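PDB 4QTQ: XAC2610 protein from Xanthomonas axonopodis pv. citri, which binds calcium and probably acts as an immunity protein that inhibits a peptidoglycan hydrolase effector delivered by the type IV secretion system. Local coordinates for residues 114-124 against 140-151. Residues are numbered along the deposited sequence; the frame is centred on the assembly and turned at random.
Sequences EGNYGGPSYSV and LSDITVMANGLF
E114 and N116 meet M146 and A147 where a turn with a G1 beta bulge (G118 and G119 facing G115), leading into strand 121-128, packs against the type II turn T144-A147. Residues 140-151, starting in the later part of the short helix 138-143, run from the sheet holding 121-128 and 133-136 to the one beginning at 152-154, consistent with a beta-propeller-like fragment. Backbone bonds join the turns: M146 N donates to E114 O (2.8 Å) and N116 N to A147 O (2.8 Å). Further along, the N-H groups of Y122 and V124 are taken by side-chain hydroxyls, T144 OG1 (3.0 Å from Y122 N) and S141 OG (2.9 Å from V124 N). A chi1 of 74° sets T144 OG1 between its backbone N and carbonyl carbon, where it also donates to S141 O; S141 OG bonds to N137 O. One water lies between P120 O and T144 O, a second between P120 O and A147 O. Apolar contacts flank these bonds: L150 CD1 lies over one face of the Y122 ring near its rim, T144 CB meets the ring edge, and V124 CG1 rests on L140 CB (3.7 Å). At the far end, N116 ND2, also bonded to G163 O, donates to N148 OD1 (2.7 Å) in the carbonyl plane, the amides 20° apart.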
loop_
_atom_site.group_PDB
_atom_site.type_symbol
_atom_site.label_atom_id
_atom_site.label_comp_id
_atom_site.label_asym_id
_atom_site.label_seq_id
_atom_site.Cartn_x
_atom_site.Cartn_y
_atom_site.Cartn_z
ATOM N N GLU A 114 -9.870 -4.113 4.532
ATOM C CA GLU A 114 -9.831 -3.753 5.949
ATOM C C GLU A 114 -9.455 -2.270 6.132
ATOM O O GLU A 114 -9.130 -1.835 7.231
ATOM C CB GLU A 114 -8.808 -4.632 6.676
ATOM C CG GLU A 114 -9.005 -6.144 6.556
ATOM C CD GLU A 114 -7.974 -6.919 7.373
ATOM O OE1 GLU A 114 -6.756 -6.820 7.100
ATOM O OE2 GLU A 114 -8.363 -7.628 8.314
ATOM N N GLY A 115 -9.473 -1.505 5.051
ATOM C CA GLY A 115 -9.296 -0.077 5.148
ATOM C C GLY A 115 -10.511 0.532 5.811
ATOM O O GLY A 115 -11.529 -0.150 6.043
ATOM N N ASN A 116 -10.406 1.821 6.103
ATOM C CA ASN A 116 -11.503 2.573 6.706
ATOM C C ASN A 116 -12.799 2.393 5.921
ATOM O O ASN A 116 -12.809 2.494 4.699
ATOM C CB ASN A 116 -11.143 4.060 6.789
ATOM C CG ASN A 116 -11.912 4.798 7.881
ATOM O OD1 ASN A 116 -12.569 4.190 8.733
ATOM N ND2 ASN A 116 -11.827 6.118 7.856
ATOM N N TYR A 117 -13.881 2.083 6.628
ATOM C CA TYR A 117 -15.202 1.892 6.016
ATOM C C TYR A 117 -15.214 0.859 4.903
ATOM O O TYR A 117 -15.961 0.989 3.940
ATOM C CB TYR A 117 -15.774 3.240 5.541
ATOM C CG TYR A 117 -16.081 4.113 6.726
ATOM C CD1 TYR A 117 -17.197 3.858 7.519
ATOM C CD2 TYR A 117 -15.230 5.148 7.099
ATOM C CE1 TYR A 117 -17.477 4.629 8.636
ATOM C CE2 TYR A 117 -15.505 5.927 8.215
ATOM C CZ TYR A 117 -16.632 5.662 8.977
ATOM O OH TYR A 117 -16.923 6.414 10.089
ATOM N N GLY A 118 -14.399 -0.180 5.056
ATOM C CA GLY A 118 -14.337 -1.259 4.081
ATOM C C GLY A 118 -13.581 -0.970 2.794
ATOM O O GLY A 118 -13.717 -1.706 1.812
ATOM N N GLY A 119 -12.773 0.081 2.792
ATOM C CA GLY A 119 -11.945 0.407 1.628
ATOM C C GLY A 119 -10.752 -0.531 1.507
ATOM O O GLY A 119 -10.573 -1.420 2.331
ATOM N N PRO A 120 -9.935 -0.345 0.462
ATOM C CA PRO A 120 -8.818 -1.262 0.234
ATOM C C PRO A 120 -7.765 -1.272 1.347
ATOM O O PRO A 120 -7.421 -0.228 1.907
ATOM C CB PRO A 120 -8.202 -0.765 -1.080
ATOM C CG PRO A 120 -8.770 0.602 -1.298
ATOM C CD PRO A 120 -10.118 0.596 -0.652
ATOM N N SER A 121 -7.284 -2.467 1.659
ATOM C CA SER A 121 -6.099 -2.653 2.484
ATOM C C SER A 121 -5.112 -3.483 1.697
ATOM O O SER A 121 -5.488 -4.214 0.771
ATOM C CB SER A 121 -6.454 -3.365 3.780
ATOM O OG SER A 121 -7.050 -4.613 3.504
ATOM N N TYR A 122 -3.849 -3.378 2.089
ATOM C CA TYR A 122 -2.726 -3.832 1.279
ATOM C C TYR A 122 -1.728 -4.709 2.015
ATOM O O TYR A 122 -1.536 -4.587 3.235
ATOM C CB TYR A 122 -1.973 -2.607 0.733
ATOM C CG TYR A 122 -2.855 -1.697 -0.103
ATOM C CD1 TYR A 122 -3.653 -0.730 0.502
ATOM C CD2 TYR A 122 -2.920 -1.830 -1.487
ATOM C CE1 TYR A 122 -4.471 0.095 -0.248
ATOM C CE2 TYR A 122 -3.737 -1.006 -2.246
ATOM C CZ TYR A 122 -4.517 -0.052 -1.623
ATOM O OH TYR A 122 -5.338 0.773 -2.364
ATOM N N SER A 123 -1.074 -5.570 1.232
ATOM C CA SER A 123 0.048 -6.354 1.666
ATOM C C SER A 123 1.268 -5.675 1.074
ATOM O O SER A 123 1.324 -5.439 -0.134
ATOM C CB SER A 123 -0.057 -7.805 1.170
ATOM O OG SER A 123 -1.175 -8.491 1.739
ATOM N N VAL A 124 2.231 -5.358 1.939
ATOM C CA VAL A 124 3.464 -4.682 1.549
ATOM C C VAL A 124 4.637 -5.657 1.658
ATOM O O VAL A 124 4.798 -6.339 2.676
ATOM C CB VAL A 124 3.690 -3.426 2.421
ATOM C CG1 VAL A 124 4.997 -2.739 2.076
ATOM C CG2 VAL A 124 2.525 -2.467 2.248
ATOM N N LEU A 140 4.325 -2.371 7.846
ATOM C CA LEU A 140 3.870 -1.529 6.738
ATOM C C LEU A 140 2.453 -1.888 6.268
ATOM O O LEU A 140 1.631 -1.010 6.032
ATOM C CB LEU A 140 4.871 -1.574 5.587
ATOM C CG LEU A 140 6.167 -0.806 5.878
ATOM C CD1 LEU A 140 7.238 -1.121 4.844
ATOM C CD2 LEU A 140 5.929 0.690 5.942
ATOM N N SER A 141 2.156 -3.177 6.184
ATOM C CA SER A 141 0.838 -3.637 5.767
ATOM C C SER A 141 -0.203 -3.160 6.750
ATOM O O SER A 141 -1.319 -2.760 6.365
ATOM C CB SER A 141 0.811 -5.166 5.687
ATOM O OG SER A 141 1.786 -5.644 4.771
ATOM N N ASP A 142 0.159 -3.236 8.024
ATOM C CA ASP A 142 -0.717 -2.817 9.107
ATOM C C ASP A 142 -1.100 -1.334 9.057
ATOM O O ASP A 142 -2.162 -0.967 9.526
ATOM C CB ASP A 142 -0.082 -3.114 10.460
ATOM C CG ASP A 142 -0.317 -4.546 10.938
ATOM O OD1 ASP A 142 -1.084 -5.317 10.315
ATOM O OD2 ASP A 142 0.278 -4.902 11.978
ATOM N N ILE A 143 -0.248 -0.480 8.498
ATOM C CA ILE A 143 -0.587 0.949 8.414
ATOM C C ILE A 143 -1.852 1.151 7.584
ATOM O O ILE A 143 -2.616 2.087 7.839
ATOM C CB ILE A 143 0.539 1.804 7.785
ATOM C CG1 ILE A 143 1.801 1.798 8.652
ATOM C CG2 ILE A 143 0.074 3.248 7.622
ATOM C CD1 ILE A 143 3.036 2.337 7.950
ATOM N N THR A 144 -2.077 0.274 6.600
ATOM C CA THR A 144 -3.185 0.444 5.644
ATOM C C THR A 144 -4.525 0.029 6.241
ATOM O O THR A 144 -5.583 0.414 5.720
ATOM C CB THR A 144 -2.949 -0.313 4.309
ATOM O OG1 THR A 144 -3.126 -1.725 4.493
ATOM C CG2 THR A 144 -1.557 -0.045 3.752
ATOM N N VAL A 145 -4.474 -0.738 7.329
ATOM C CA VAL A 145 -5.674 -1.185 8.030
ATOM C C VAL A 145 -6.325 0.001 8.738
ATOM O O VAL A 145 -5.668 0.762 9.463
ATOM C CB VAL A 145 -5.368 -2.313 9.038
ATOM C CG1 VAL A 145 -6.617 -2.696 9.824
ATOM C CG2 VAL A 145 -4.826 -3.532 8.324
ATOM N N MET A 146 -7.627 0.146 8.500
ATOM C CA MET A 146 -8.425 1.295 8.955
ATOM C C MET A 146 -7.950 2.652 8.397
ATOM O O MET A 146 -8.419 3.712 8.830
ATOM C CB MET A 146 -8.526 1.321 10.484
ATOM C CG MET A 146 -9.383 0.199 11.075
ATOM S SD MET A 146 -11.122 0.181 10.548
ATOM C CE MET A 146 -11.635 1.861 10.915
ATOM N N ALA A 147 -7.047 2.633 7.421
ATOM C CA ALA A 147 -6.617 3.869 6.781
ATOM C C ALA A 147 -7.589 4.226 5.668
ATOM O O ALA A 147 -8.317 3.366 5.159
ATOM C CB ALA A 147 -5.226 3.716 6.214
ATOM N N ASN A 148 -7.580 5.495 5.275
ATOM C CA ASN A 148 -8.401 5.943 4.157
ATOM C C ASN A 148 -7.827 5.558 2.809
ATOM O O ASN A 148 -8.459 5.791 1.786
ATOM C CB ASN A 148 -8.643 7.446 4.230
ATOM C CG ASN A 148 -9.473 7.822 5.427
ATOM O OD1 ASN A 148 -10.284 7.024 5.901
ATOM N ND2 ASN A 148 -9.260 9.023 5.945
ATOM N N GLY A 149 -6.643 4.962 2.817
ATOM C CA GLY A 149 -6.039 4.430 1.613
ATOM C C GLY A 149 -4.555 4.256 1.836
ATOM O O GLY A 149 -4.043 4.558 2.916
ATOM N N LEU A 150 -3.865 3.779 0.807
ATOM C CA LEU A 150 -2.431 3.577 0.873
ATOM C C LEU A 150 -1.708 4.855 1.303
ATOM O O LEU A 150 -2.058 5.959 0.885
ATOM C CB LEU A 150 -1.898 3.107 -0.480
ATOM C CG LEU A 150 -0.434 2.654 -0.568
ATOM C CD1 LEU A 150 -0.142 1.556 0.443
ATOM C CD2 LEU A 150 -0.143 2.151 -1.971
ATOM N N PHE A 151 -0.720 4.675 2.171
ATOM C CA PHE A 151 0.135 5.756 2.654
ATOM C C PHE A 151 0.944 6.425 1.541
ATOM O O PHE A 151 1.087 5.880 0.444
ATOM C CB PHE A 151 1.078 5.240 3.766
ATOM C CG PHE A 151 1.765 3.941 3.443
ATOM C CD1 PHE A 151 2.855 3.906 2.589
ATOM C CD2 PHE A 151 1.309 2.743 3.991
ATOM C CE1 PHE A 151 3.493 2.705 2.294
ATOM C CE2 PHE A 151 1.933 1.546 3.696
ATOM C CZ PHE A 151 3.031 1.524 2.850
HETATM O O HOH W 1 -5.800 1.470 3.247
HETATM O O HOH W 2 -8.703 2.178 2.412
HETATM O O HOH W 3 -3.019 -5.207 5.277
HETATM O O HOH W 4 -5.757 3.255 -1.459
#